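Local coordinates for putative capsid protein of prophage (Escherichia coli CFT073, PDB 3BQW) that is of unproven function but probably serves as a major capsid protein, assembling in many copies into the head of a prophage-encoded virus, at residues D300-R305 and Y314-I319; M207-E212 and L259-G264; S60-P65 and D162-E167; K90-P95 and P324-V329. All coordinates share one frame; numbering follows the deposited sequence.

Interactions 1 and 4 lie together at one end of the chain, their centres about 15 Å apart, and share the mixed sheet in which strand 314-319 runs antiparallel beside strand 327-338; Trp318 O and Tyr328 N join them directly. Interaction 2, in a second mixed sheet, is on the opposite side of the chain's centre, its own centre about 39 Å from the centres of both. Interaction 3 belongs to a separate four-stranded antiparallel sheet, about 26 Å from interaction 2, centre to centre. Along the chain, interaction 3 closes before interaction 2 opens, and interaction 1 follows. The segments of interaction 4 lie 229 residues apart at their closest ends, spanning interactions 1 and 2 and alternating with interaction 3, so sequence-distant parts of the chain meet in three separate sheets.

Interaction 1: residues D300-R305 and Y314-I319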
loop_
_atom_site.group_PDB
_atom_site.type_symbol
_atom_site.label_atom_id
_atom_site.label_comp_id
_atom_site.label_asym_id
_atom_site.label_seq_id
_atom_site.Cartn_x
_atom_site.Cartn_y
_atom_site.Cartn_z
ATOM N N ASP A 300 15.858 14.167 8.358
ATOM C CA ASP A 300 16.570 14.057 9.632
ATOM C C ASP A 300 17.989 14.643 9.570
ATOM O O ASP A 300 18.758 14.341 8.637
ATOM C CB ASP A 300 16.657 12.576 10.028
ATOM C CG ASP A 300 17.303 12.372 11.382
ATOM O OD1 ASP A 300 16.675 12.756 12.395
ATOM O OD2 ASP A 300 18.420 11.822 11.425
ATOM N N GLN A 301 18.347 15.449 10.577
ATOM C CA GLN A 301 19.639 16.123 10.560
ATOM C C GLN A 301 20.799 15.153 10.410
ATOM O O GLN A 301 21.752 15.456 9.697
ATOM C CB GLN A 301 19.869 17.029 11.782
ATOM C CG GLN A 301 21.152 17.882 11.608
ATOM C CD GLN A 301 21.430 18.867 12.738
ATOM O OE1 GLN A 301 21.014 20.036 12.692
ATOM N NE2 GLN A 301 22.179 18.413 13.742
ATOM N N GLU A 302 20.726 13.993 11.064
ATOM C CA GLU A 302 21.833 13.031 11.001
ATOM C C GLU A 302 21.882 12.381 9.628
ATOM O O GLU A 302 22.960 12.056 9.120
ATOM C CB GLU A 302 21.715 11.974 12.100
ATOM C CG GLU A 302 22.826 10.923 12.105
ATOM C CD GLU A 302 24.206 11.449 12.517
ATOM O OE1 GLU A 302 24.317 12.603 13.011
ATOM O OE2 GLU A 302 25.195 10.688 12.353
ATOM N N ALA A 303 20.711 12.175 9.035
ATOM C CA ALA A 303 20.635 11.766 7.633
ATOM C C ALA A 303 21.262 12.861 6.758
ATOM O O ALA A 303 22.106 12.573 5.908
ATOM C CB ALA A 303 19.182 11.488 7.217
ATOM N N VAL A 304 20.858 14.111 6.987
ATOM C CA VAL A 304 21.408 15.260 6.220
ATOM C C VAL A 304 22.929 15.407 6.432
ATOM O O VAL A 304 23.676 15.495 5.456
ATOM C CB VAL A 304 20.675 16.614 6.521
ATOM C CG1 VAL A 304 21.424 17.779 5.907
ATOM C CG2 VAL A 304 19.252 16.594 6.002
ATOM N N ARG A 305 23.374 15.389 7.692
ATOM C CA ARG A 305 24.818 15.473 8.029
ATOM C C ARG A 305 25.680 14.459 7.268
ATOM O O ARG A 305 26.737 14.793 6.757
ATOM C CB ARG A 305 25.048 15.166 9.496
ATOM C CG ARG A 305 24.910 16.295 10.482
ATOM C CD ARG A 305 25.895 16.097 11.658
ATOM N NE ARG A 305 26.165 14.686 12.033
ATOM C CZ ARG A 305 27.210 13.943 11.613
ATOM N NH1 ARG A 305 28.123 14.428 10.771
ATOM N NH2 ARG A 305 27.346 12.683 12.024
ATOM N N TYR A 314 14.996 5.391 6.714
ATOM C CA TYR A 314 16.146 5.792 7.494
ATOM C C TYR A 314 15.859 5.514 8.972
ATOM O O TYR A 314 15.129 6.261 9.617
ATOM C CB TYR A 314 16.467 7.261 7.267
ATOM C CG TYR A 314 17.753 7.675 7.876
ATOM C CD1 TYR A 314 18.947 7.564 7.162
ATOM C CD2 TYR A 314 17.796 8.186 9.175
ATOM C CE1 TYR A 314 20.149 7.932 7.747
ATOM C CE2 TYR A 314 18.971 8.568 9.738
ATOM C CZ TYR A 314 20.141 8.439 9.027
ATOM O OH TYR A 314 21.316 8.829 9.602
ATOM N N PRO A 315 16.423 4.416 9.491
ATOM C CA PRO A 315 16.242 3.998 10.867
ATOM C C PRO A 315 17.243 4.643 11.814
ATOM O O PRO A 315 18.385 4.917 11.434
ATOM C CB PRO A 315 16.428 2.487 10.777
ATOM C CG PRO A 315 17.484 2.325 9.731
ATOM C CD PRO A 315 17.244 3.451 8.740
ATOM N N LYS A 316 16.788 4.937 13.028
ATOM C CA LYS A 316 17.620 5.563 14.051
ATOM C C LYS A 316 17.366 4.840 15.340
ATOM O O LYS A 316 16.234 4.491 15.621
ATOM C CB LYS A 316 17.231 7.033 14.278
ATOM C CG LYS A 316 17.350 7.950 13.078
ATOM C CD LYS A 316 16.796 9.369 13.379
ATOM C CE LYS A 316 17.698 10.195 14.329
ATOM N NZ LYS A 316 19.095 10.363 13.821
ATOM N N ASN A 317 18.414 4.634 16.129
ATOM C CA ASN A 317 18.276 4.116 17.497
ATOM C C ASN A 317 19.000 5.096 18.430
ATOM O O ASN A 317 20.101 5.532 18.116
ATOM C CB ASN A 317 18.859 2.699 17.587
ATOM C CG ASN A 317 18.873 2.123 19.030
ATOM O OD1 ASN A 317 17.866 2.124 19.757
ATOM N ND2 ASN A 317 20.006 1.586 19.412
ATOM N N TRP A 318 18.378 5.479 19.544
ATOM C CA TRP A 318 19.042 6.381 20.495
ATOM C C TRP A 318 18.512 6.165 21.897
ATOM O O TRP A 318 17.427 5.636 22.074
ATOM C CB TRP A 318 18.933 7.872 20.075
ATOM C CG TRP A 318 17.576 8.491 20.302
ATOM C CD1 TRP A 318 17.172 9.219 21.386
ATOM C CD2 TRP A 318 16.446 8.421 19.425
ATOM N NE1 TRP A 318 15.855 9.596 21.244
ATOM C CE2 TRP A 318 15.389 9.132 20.044
ATOM C CE3 TRP A 318 16.224 7.830 18.174
ATOM C CZ2 TRP A 318 14.133 9.255 19.461
ATOM C CZ3 TRP A 318 14.962 7.953 17.595
ATOM C CH2 TRP A 318 13.937 8.662 18.238
ATOM N N ILE A 319 19.337 6.546 22.876
ATOM C CA ILE A 319 19.042 6.445 24.308
ATOM C C ILE A 319 19.085 7.858 24.865
ATOM O O ILE A 319 20.081 8.557 24.705
ATOM C CB ILE A 319 20.090 5.602 25.069
ATOM C CG1 ILE A 319 20.163 4.172 24.520
ATOM C CG2 ILE A 319 19.778 5.581 26.561
ATOM C CD1 ILE A 319 21.528 3.519 24.732
#
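A chi1 of -176° swings the Asp300 carboxylate away from its own backbone N and toward strand 314-319, while Lys316 bends at its last two torsions (chi4 57°) and brings its ammonium back to meet it. The two side chains approach from opposite directions and close a salt bridge, Lys316 NZ to Asp300 OD2 at 2.9 Å, on the syn side of the carboxylate and somewhat out of its plane. Lys316 CE also rests against both carboxylate oxygens. Asp300 is the N-cap of helix 301-305: the same Asp300 OD2 accepts weak bonds from Glu302 N, at 3.2 Å, and from Ala303 N. One oxygen thus caps the helix and ties it to the strand, and both bridge partners also touch His332 of strand 327-338. Beside the bridge, Ala303 CB sits over the centre of the Tyr314 ring, 3.6 Å from its centroid, a CH-pi contact on the face. Ile298 and Ala308 also pack on this tyrosine. Glu302 CG touches Tyr314 OH at 3.6 Å, but its chain then turns away, and Arg305 grips the carboxylate side-on, NE to Glu302 OE1 at 3.0 Å and NH2 to OE2.

Interaction 2: residues M207-E212 and L259-G264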
loop_
_atom_site.group_PDB
_atom_site.type_symbol
_atom_site.label_atom_id
_atom_site.label_comp_id
_atom_site.label_asym_id
_atom_site.label_seq_id
_atom_site.Cartn_x
_atom_site.Cartn_y
_atom_site.Cartn_z
ATOM N N MET A 207 -9.082 -8.899 -11.653
ATOM C CA MET A 207 -10.226 -8.419 -10.878
ATOM C C MET A 207 -9.949 -8.671 -9.387
ATOM O O MET A 207 -9.866 -9.815 -8.969
ATOM C CB MET A 207 -11.548 -9.063 -11.323
ATOM C CG MET A 207 -12.810 -8.423 -10.685
ATOM S SD MET A 207 -14.454 -8.912 -11.301
ATOM C CE MET A 207 -14.415 -10.669 -11.213
ATOM N N ILE A 208 -9.755 -7.582 -8.632
ATOM C CA ILE A 208 -9.557 -7.607 -7.187
ATOM C C ILE A 208 -10.859 -7.230 -6.470
ATOM O O ILE A 208 -11.454 -6.189 -6.753
ATOM C CB ILE A 208 -8.431 -6.663 -6.756
ATOM C CG1 ILE A 208 -7.161 -6.947 -7.582
ATOM C CG2 ILE A 208 -8.144 -6.854 -5.269
ATOM C CD1 ILE A 208 -6.342 -5.763 -7.877
ATOM N N MET A 209 -11.308 -8.114 -5.569
ATOM C CA MET A 209 -12.665 -8.094 -5.022
ATOM C C MET A 209 -12.602 -8.109 -3.508
ATOM O O MET A 209 -11.850 -8.883 -2.945
ATOM C CB MET A 209 -13.415 -9.384 -5.382
ATOM C CG MET A 209 -13.694 -9.606 -6.801
ATOM S SD MET A 209 -14.451 -11.199 -7.086
ATOM C CE MET A 209 -13.010 -12.088 -7.565
ATOM N N GLY A 210 -13.447 -7.298 -2.872
ATOM C CA GLY A 210 -13.772 -7.473 -1.473
ATOM C C GLY A 210 -14.573 -8.755 -1.264
ATOM O O GLY A 210 -15.042 -9.373 -2.235
ATOM N N ALA A 211 -14.744 -9.126 0.011
ATOM C CA ALA A 211 -15.354 -10.389 0.436
ATOM C C ALA A 211 -16.804 -10.536 0.050
ATOM O O ALA A 211 -17.265 -11.629 -0.268
ATOM C CB ALA A 211 -15.212 -10.559 1.982
ATOM N N GLU A 212 -17.526 -9.429 0.115
ATOM C CA GLU A 212 -18.938 -9.407 -0.180
ATOM C C GLU A 212 -19.124 -9.580 -1.680
ATOM O O GLU A 212 -19.992 -10.329 -2.111
ATOM C CB GLU A 212 -19.543 -8.108 0.345
ATOM C CG GLU A 212 -21.003 -7.849 -0.022
ATOM C CD GLU A 212 -21.922 -8.980 0.342
ATOM O OE1 GLU A 212 -21.647 -9.679 1.346
ATOM O OE2 GLU A 212 -22.942 -9.162 -0.370
ATOM N N LEU A 259 -8.550 -13.651 -10.807
ATOM C CA LEU A 259 -9.528 -13.418 -9.756
ATOM C C LEU A 259 -8.861 -13.476 -8.396
ATOM O O LEU A 259 -8.314 -14.501 -7.999
ATOM C CB LEU A 259 -10.654 -14.458 -9.824
ATOM C CG LEU A 259 -11.430 -14.654 -11.127
ATOM C CD1 LEU A 259 -12.259 -15.944 -11.002
ATOM C CD2 LEU A 259 -12.331 -13.436 -11.502
ATOM N N ILE A 260 -8.914 -12.354 -7.697
ATOM C CA ILE A 260 -8.256 -12.149 -6.417
ATOM C C ILE A 260 -9.294 -11.584 -5.440
ATOM O O ILE A 260 -9.961 -10.579 -5.736
ATOM C CB ILE A 260 -7.052 -11.152 -6.544
ATOM C CG1 ILE A 260 -6.026 -11.634 -7.593
ATOM C CG2 ILE A 260 -6.356 -10.955 -5.180
ATOM C CD1 ILE A 260 -4.746 -10.718 -7.719
ATOM N N VAL A 261 -9.441 -12.250 -4.304
ATOM C CA VAL A 261 -10.185 -11.725 -3.185
ATOM C C VAL A 261 -9.207 -11.115 -2.199
ATOM O O VAL A 261 -8.252 -11.758 -1.785
ATOM C CB VAL A 261 -11.033 -12.801 -2.480
ATOM C CG1 VAL A 261 -11.827 -12.188 -1.319
ATOM C CG2 VAL A 261 -11.954 -13.494 -3.511
ATOM N N TYR A 262 -9.472 -9.872 -1.823
ATOM C CA TYR A 262 -8.545 -9.076 -1.042
ATOM C C TYR A 262 -9.225 -8.636 0.238
ATOM O O TYR A 262 -10.229 -7.967 0.200
ATOM C CB TYR A 262 -8.125 -7.872 -1.865
ATOM C CG TYR A 262 -7.170 -6.884 -1.220
ATOM C CD1 TYR A 262 -5.824 -7.176 -1.070
ATOM C CD2 TYR A 262 -7.587 -5.638 -0.843
ATOM C CE1 TYR A 262 -4.928 -6.238 -0.526
ATOM C CE2 TYR A 262 -6.695 -4.695 -0.305
ATOM C CZ TYR A 262 -5.379 -5.004 -0.159
ATOM O OH TYR A 262 -4.505 -4.085 0.384
ATOM N N SER A 263 -8.640 -9.014 1.365
ATOM C CA SER A 263 -9.228 -8.805 2.687
ATOM C C SER A 263 -8.289 -8.083 3.643
ATOM O O SER A 263 -8.520 -8.098 4.837
ATOM C CB SER A 263 -9.609 -10.159 3.303
ATOM O OG SER A 263 -10.411 -10.909 2.403
ATOM N N GLY A 264 -7.253 -7.426 3.120
ATOM C CA GLY A 264 -6.338 -6.659 3.954
ATOM C C GLY A 264 -6.958 -5.558 4.817
ATOM O O GLY A 264 -7.827 -4.806 4.377
#
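Strands 207-209 and 259-262 run parallel, their short axes 4.6 Å apart at closest approach and inclined by 26°, with Met207 beside Leu259, Ile208 beside Ile260 and Met209 beside Val261. They are neighbours in a mixed beta-sheet, joined by a long connection that contains helices 211-218, 221-226 and 236-241 and strand 248-254. Three backbone bonds stitch the pair: Ile260 N to Met207 O (3.0 Å), Met209 N to Ile260 O (2.8 Å) and Tyr262 N to Met209 O (2.8 Å). Ile260 therefore bonds through both its N and its O to the residues flanking Ile208, the usual parallel ladder, and CA-H...O contacts from Ile208 and Val261 fill in between. Beyond Met209 the first strand gives way at Gly210, the N-cap of helix 211-218.

The side chains divide between two faces. On one, Met207 and Leu259 lie side by side, while Met209 crosses Leu259 at an angle and sets its CE 4.0 Å from Leu259 CB; Trp214 and Leu217 of helix 211-218 pack on this layer. On the other, Ile208 and Ile260 face helix 30-35. Ile208 CG2, anti to its backbone N, meets Tyr262 CB at 3.6 Å, and the two side chains run the same way. The tyrosine ring meets Phe31 edge-to-face and its OH makes a weak bond to Glu137. Tightest of the carbon pairs is Met207 CE against Leu259 CD2, at 3.5 Å, where the methionine bends at its last torsion (chi3 52°).

Interaction 3: residues S60-P65 and D162-E167; sequences SAFCSP and DWKIPE
Phe62 and Asp162 form an antiparallel hydrogen-bonded pair, and the close-packed part of the contact is built round it. Phe62 N donates to Asp162 O at 3.1 Å, and Asp162 N returns a bond to Phe62 O at 2.9 Å. Next to this pair the Trp163 side chain, whose CB points away from strand 61-65, swings its six-membered ring back over Ala61. Ala61 CB lies over one face, offset toward the rim and 3.5 Å from Trp163 CZ3, while Ser60 O meets the edge of the same ring at 3.7 Å from CZ3.

The solvent side is looser and rests on one long side chain. Lys164 is exposed, and a bend at its second torsion (chi2 -99°) sends it back to Phe62. Its NZ stands over the centre of the phenyl face, 3.8 Å from the centroid and 9° off the normal, a cation-pi contact, with CE off-centre over the same ring. At its base, Lys164 N donates to Asp162 OD1 at 2.8 Å from above the carboxylate plane, closing an Asx turn that leads the chain off the strand. Asp162 OD2 is held in a salt bridge by Arg73, which also touches Phe62 and whose guanidinium lies close to Lys164 NZ.

Strand 61-67 is one of the two inner strands of a four-stranded antiparallel sheet, between strands 70-79 and 159-162, with strand 148-151 beyond the latter; residues 163-167 form the loop leaving strand 159-162 toward strand 170-172, and Trp163 packs there on Asn149, Thr58 and Pro339.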
loop_
_atom_site.group_PDB
_atom_site.type_symbol
_atom_site.label_atom_id
_atom_site.label_comp_id
_atom_site.label_asym_id
_atom_site.label_seq_id
_atom_site.Cartn_x
_atom_site.Cartn_y
_atom_site.Cartn_z
ATOM N N SER A 60 2.177 14.784 -13.468
ATOM C CA SER A 60 1.600 15.838 -12.665
ATOM C C SER A 60 0.337 15.365 -11.983
ATOM O O SER A 60 -0.254 14.359 -12.363
ATOM C CB SER A 60 1.335 17.093 -13.510
ATOM O OG SER A 60 0.358 16.869 -14.488
ATOM N N ALA A 61 -0.061 16.107 -10.957
ATOM C CA ALA A 61 -1.325 15.883 -10.264
ATOM C C ALA A 61 -1.915 17.238 -9.912
ATOM O O ALA A 61 -1.209 18.244 -9.854
ATOM C CB ALA A 61 -1.120 15.032 -8.993
ATOM N N PHE A 62 -3.226 17.253 -9.719
ATOM C CA PHE A 62 -3.950 18.448 -9.317
ATOM C C PHE A 62 -4.016 18.455 -7.803
ATOM O O PHE A 62 -4.670 17.617 -7.174
ATOM C CB PHE A 62 -5.339 18.439 -9.930
ATOM C CG PHE A 62 -6.068 19.758 -9.839
ATOM C CD1 PHE A 62 -5.876 20.734 -10.791
ATOM C CD2 PHE A 62 -6.994 19.981 -8.838
ATOM C CE1 PHE A 62 -6.572 21.918 -10.725
ATOM C CE2 PHE A 62 -7.696 21.169 -8.759
ATOM C CZ PHE A 62 -7.489 22.128 -9.695
ATOM N N CYS A 63 -3.319 19.416 -7.226
ATOM C CA CYS A 63 -3.138 19.517 -5.806
ATOM C C CYS A 63 -3.920 20.709 -5.276
ATOM O O CYS A 63 -3.814 21.814 -5.800
ATOM C CB CYS A 63 -1.644 19.648 -5.493
ATOM S SG CYS A 63 -0.762 18.126 -5.890
ATOM N N SER A 64 -4.717 20.455 -4.243
ATOM C CA SER A 64 -5.607 21.442 -3.670
ATOM C C SER A 64 -5.403 21.534 -2.161
ATOM O O SER A 64 -5.335 20.516 -1.494
ATOM C CB SER A 64 -7.071 21.065 -3.944
ATOM O OG SER A 64 -7.377 21.076 -5.321
ATOM N N PRO A 65 -5.409 22.768 -1.608
ATOM C CA PRO A 65 -5.360 22.843 -0.167
ATOM C C PRO A 65 -6.730 22.445 0.438
ATOM O O PRO A 65 -7.748 22.334 -0.281
ATOM C CB PRO A 65 -5.033 24.323 0.096
ATOM C CG PRO A 65 -5.532 25.055 -1.069
ATOM C CD PRO A 65 -5.563 24.088 -2.238
ATOM N N ASP A 162 -5.156 14.855 -6.578
ATOM C CA ASP A 162 -6.173 14.307 -7.447
ATOM C C ASP A 162 -5.543 13.940 -8.795
ATOM O O ASP A 162 -5.066 14.805 -9.537
ATOM C CB ASP A 162 -7.303 15.316 -7.621
ATOM C CG ASP A 162 -8.477 14.769 -8.390
ATOM O OD1 ASP A 162 -8.501 13.554 -8.710
ATOM O OD2 ASP A 162 -9.405 15.568 -8.674
ATOM N N TRP A 163 -5.526 12.644 -9.068
ATOM C CA TRP A 163 -5.016 12.092 -10.333
ATOM C C TRP A 163 -6.060 12.175 -11.452
ATOM O O TRP A 163 -5.765 11.829 -12.587
ATOM C CB TRP A 163 -4.601 10.649 -10.137
ATOM C CG TRP A 163 -3.548 10.465 -9.039
ATOM C CD1 TRP A 163 -3.736 9.900 -7.801
ATOM C CD2 TRP A 163 -2.177 10.891 -9.087
ATOM N NE1 TRP A 163 -2.551 9.932 -7.089
ATOM C CE2 TRP A 163 -1.580 10.521 -7.851
ATOM C CE3 TRP A 163 -1.392 11.544 -10.052
ATOM C CZ2 TRP A 163 -0.242 10.775 -7.560
ATOM C CZ3 TRP A 163 -0.058 11.796 -9.764
ATOM C CH2 TRP A 163 0.506 11.412 -8.520
ATOM N N LYS A 164 -7.263 12.640 -11.102
ATOM C CA LYS A 164 -8.361 12.933 -12.032
ATOM C C LYS A 164 -8.762 11.666 -12.780
ATOM O O LYS A 164 -8.652 11.591 -14.004
ATOM C CB LYS A 164 -8.012 14.073 -13.023
ATOM C CG LYS A 164 -7.652 15.453 -12.406
ATOM C CD LYS A 164 -8.786 16.479 -12.381
ATOM C CE LYS A 164 -8.272 17.948 -12.391
ATOM N NZ LYS A 164 -9.243 18.938 -11.777
ATOM N N ILE A 165 -9.221 10.661 -12.048
ATOM C CA ILE A 165 -9.716 9.461 -12.709
ATOM C C ILE A 165 -11.055 9.847 -13.388
ATOM O O ILE A 165 -11.846 10.593 -12.814
ATOM C CB ILE A 165 -9.822 8.259 -11.723
ATOM C CG1 ILE A 165 -9.804 6.939 -12.513
ATOM C CG2 ILE A 165 -11.046 8.373 -10.809
ATOM C CD1 ILE A 165 -9.952 5.684 -11.659
ATOM N N PRO A 166 -11.284 9.417 -14.631
ATOM C CA PRO A 166 -12.597 9.725 -15.206
ATOM C C PRO A 166 -13.750 9.208 -14.336
ATOM O O PRO A 166 -13.637 8.148 -13.738
ATOM C CB PRO A 166 -12.553 9.031 -16.581
ATOM C CG PRO A 166 -11.098 8.973 -16.900
ATOM C CD PRO A 166 -10.444 8.674 -15.584
ATOM N N GLU A 167 -14.820 9.989 -14.253
ATOM C CA GLU A 167 -16.009 9.645 -13.482
ATOM C C GLU A 167 -16.674 8.344 -13.903
ATOM O O GLU A 167 -17.167 7.602 -13.063
ATOM C CB GLU A 167 -17.047 10.780 -13.559
ATOM C CG GLU A 167 -16.629 12.035 -12.817
ATOM C CD GLU A 167 -17.770 13.061 -12.639
ATOM O OE1 GLU A 167 -18.717 13.112 -13.474
ATOM O OE2 GLU A 167 -17.695 13.817 -11.632
#

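Interaction 4: residues K90-P95 and P324-V329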
loop_
_atom_site.group_PDB
_atom_site.type_symbol
_atom_site.label_atom_id
_atom_site.label_comp_id
_atom_site.label_asym_id
_atom_site.label_seq_id
_atom_site.Cartn_x
_atom_site.Cartn_y
_atom_site.Cartn_z
ATOM N N LYS A 90 8.043 5.953 15.905
ATOM C CA LYS A 90 9.040 5.457 16.836
ATOM C C LYS A 90 8.386 4.608 17.906
ATOM O O LYS A 90 7.182 4.689 18.128
ATOM C CB LYS A 90 9.842 6.604 17.476
ATOM C CG LYS A 90 9.072 7.465 18.451
ATOM C CD LYS A 90 9.993 8.445 19.121
ATOM C CE LYS A 90 9.212 9.413 19.997
ATOM N NZ LYS A 90 10.136 10.371 20.680
ATOM N N HIS A 91 9.212 3.797 18.557
ATOM C CA HIS A 91 8.784 2.936 19.640
ATOM C C HIS A 91 9.868 2.937 20.697
ATOM O O HIS A 91 11.048 3.007 20.373
ATOM C CB HIS A 91 8.615 1.495 19.151
ATOM C CG HIS A 91 7.492 1.292 18.177
ATOM N ND1 HIS A 91 6.299 0.691 18.528
ATOM C CD2 HIS A 91 7.401 1.565 16.852
ATOM C CE1 HIS A 91 5.518 0.631 17.460
ATOM N NE2 HIS A 91 6.160 1.165 16.436
ATOM N N GLU A 92 9.455 2.817 21.952
ATOM C CA GLU A 92 10.374 2.597 23.061
ATOM C C GLU A 92 10.928 1.156 23.043
ATOM O O GLU A 92 10.221 0.194 22.683
ATOM C CB GLU A 92 9.687 2.899 24.402
ATOM C CG GLU A 92 10.558 2.516 25.624
ATOM C CD GLU A 92 9.912 2.817 26.981
ATOM O OE1 GLU A 92 8.838 3.464 27.011
ATOM O OE2 GLU A 92 10.493 2.396 28.018
ATOM N N ILE A 93 12.197 1.022 23.407
ATOM C CA ILE A 93 12.851 -0.276 23.539
ATOM C C ILE A 93 12.879 -0.613 25.019
ATOM O O ILE A 93 13.714 -0.108 25.761
ATOM C CB ILE A 93 14.276 -0.261 22.955
ATOM C CG1 ILE A 93 14.245 0.240 21.496
ATOM C CG2 ILE A 93 14.956 -1.645 23.115
ATOM C CD1 ILE A 93 13.515 -0.656 20.490
ATOM N N ASP A 94 11.923 -1.428 25.448
ATOM C CA ASP A 94 11.735 -1.754 26.855
ATOM C C ASP A 94 12.278 -3.143 27.144
ATOM O O ASP A 94 11.620 -4.130 26.863
ATOM C CB ASP A 94 10.248 -1.709 27.206
ATOM C CG ASP A 94 9.973 -2.036 28.672
ATOM O OD1 ASP A 94 10.854 -2.571 29.402
ATOM O OD2 ASP A 94 8.834 -1.769 29.083
ATOM N N PRO A 95 13.466 -3.227 27.752
ATOM C CA PRO A 95 14.060 -4.554 27.965
ATOM C C PRO A 95 13.381 -5.399 29.028
ATOM O O PRO A 95 13.768 -6.545 29.216
ATOM C CB PRO A 95 15.502 -4.237 28.368
ATOM C CG PRO A 95 15.437 -2.863 28.948
ATOM C CD PRO A 95 14.323 -2.142 28.265
ATOM N N PRO A 324 14.716 7.583 34.469
ATOM C CA PRO A 324 14.874 6.455 33.567
ATOM C C PRO A 324 15.442 6.980 32.245
ATOM O O PRO A 324 14.910 7.951 31.680
ATOM C CB PRO A 324 13.434 5.964 33.379
ATOM C CG PRO A 324 12.592 7.247 33.455
ATOM C CD PRO A 324 13.423 8.269 34.250
ATOM N N ALA A 325 16.528 6.379 31.770
ATOM C CA ALA A 325 16.980 6.646 30.416
ATOM C C ALA A 325 16.077 5.823 29.484
ATOM O O ALA A 325 15.978 4.611 29.635
ATOM C CB ALA A 325 18.435 6.271 30.250
ATOM N N ILE A 326 15.396 6.479 28.551
ATOM C CA ILE A 326 14.524 5.779 27.607
ATOM C C ILE A 326 15.200 5.628 26.245
ATOM O O ILE A 326 15.755 6.576 25.705
ATOM C CB ILE A 326 13.153 6.470 27.457
ATOM C CG1 ILE A 326 12.504 6.687 28.831
ATOM C CG2 ILE A 326 12.230 5.636 26.576
ATOM C CD1 ILE A 326 12.579 5.457 29.781
ATOM N N GLU A 327 15.162 4.408 25.719
ATOM C CA GLU A 327 15.722 4.091 24.424
ATOM C C GLU A 327 14.595 4.005 23.383
ATOM O O GLU A 327 13.523 3.506 23.677
ATOM C CB GLU A 327 16.493 2.774 24.502
ATOM C CG GLU A 327 17.178 2.426 23.194
ATOM C CD GLU A 327 17.913 1.112 23.232
ATOM O OE1 GLU A 327 18.049 0.524 24.316
ATOM O OE2 GLU A 327 18.358 0.672 22.166
ATOM N N TYR A 328 14.861 4.527 22.182
ATOM C CA TYR A 328 13.898 4.546 21.072
ATOM C C TYR A 328 14.541 3.985 19.820
ATOM O O TYR A 328 15.757 4.046 19.661
ATOM C CB TYR A 328 13.450 5.965 20.735
ATOM C CG TYR A 328 12.714 6.649 21.837
ATOM C CD1 TYR A 328 11.350 6.459 21.990
ATOM C CD2 TYR A 328 13.379 7.471 22.744
ATOM C CE1 TYR A 328 10.648 7.071 23.006
ATOM C CE2 TYR A 328 12.693 8.084 23.769
ATOM C CZ TYR A 328 11.316 7.877 23.884
ATOM O OH TYR A 328 10.599 8.474 24.891
ATOM N N VAL A 329 13.696 3.423 18.959
ATOM C CA VAL A 329 14.027 3.177 17.561
ATOM C C VAL A 329 12.949 3.903 16.747
ATOM O O VAL A 329 11.783 4.008 17.152
ATOM C CB VAL A 329 14.155 1.654 17.192
ATOM C CG1 VAL A 329 12.828 0.941 17.226
ATOM C CG2 VAL A 329 14.751 1.492 15.821
HETATM O O HOH W 1 13.750 2.311 27.148
HETATM O O HOH W 2 16.721 -0.517 26.353
#
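Backbone bonds join His91-Ile93 to Glu327-Val329. His91 and Val329, an antiparallel hydrogen-bonded pair, exchange two: His91 N to Val329 O at 2.9 Å and Val329 N to His91 O at 3.0 Å. Ile93 N then donates to Glu327 O (2.8 Å), past the non-hydrogen-bonded pair Glu92 and Tyr328.

The cation-pi contact is made by Lys90, whose extended chain carries NZ over one face of the Tyr328 ring, toward its rim and 4.2 Å from the centroid. Chi1 of 70° sends that chain obliquely across the tyrosine, and Lys90 CD touches Tyr328 CD1 on the way. Tyr328 also meets the ring of Trp318 from strand 314-319, another neighbour of strand 327-338 in this mixed sheet, against which helix 113-146 packs through His91 and Val329.

An apolar contact places Ile93 CD1 3.7 Å from Val329 CG1. In van der Waals packing, Ile93 CB and CG1 lean on Glu327 CG, and the aliphatic part of Glu92 crosses Ile326, Glu92 CG to Ile326 CG2 at 3.7 Å.

Two waters bridge Ile93 and Glu327. One donates to Ile93 O and accepts from Glu327 N, with a weak bond to Glu92 OE2; the second donates to Ile93 O and, at 2.6 Å, to Glu327 OE1, an oxygen that Arg117 of helix 113-146 also holds in a salt bridge.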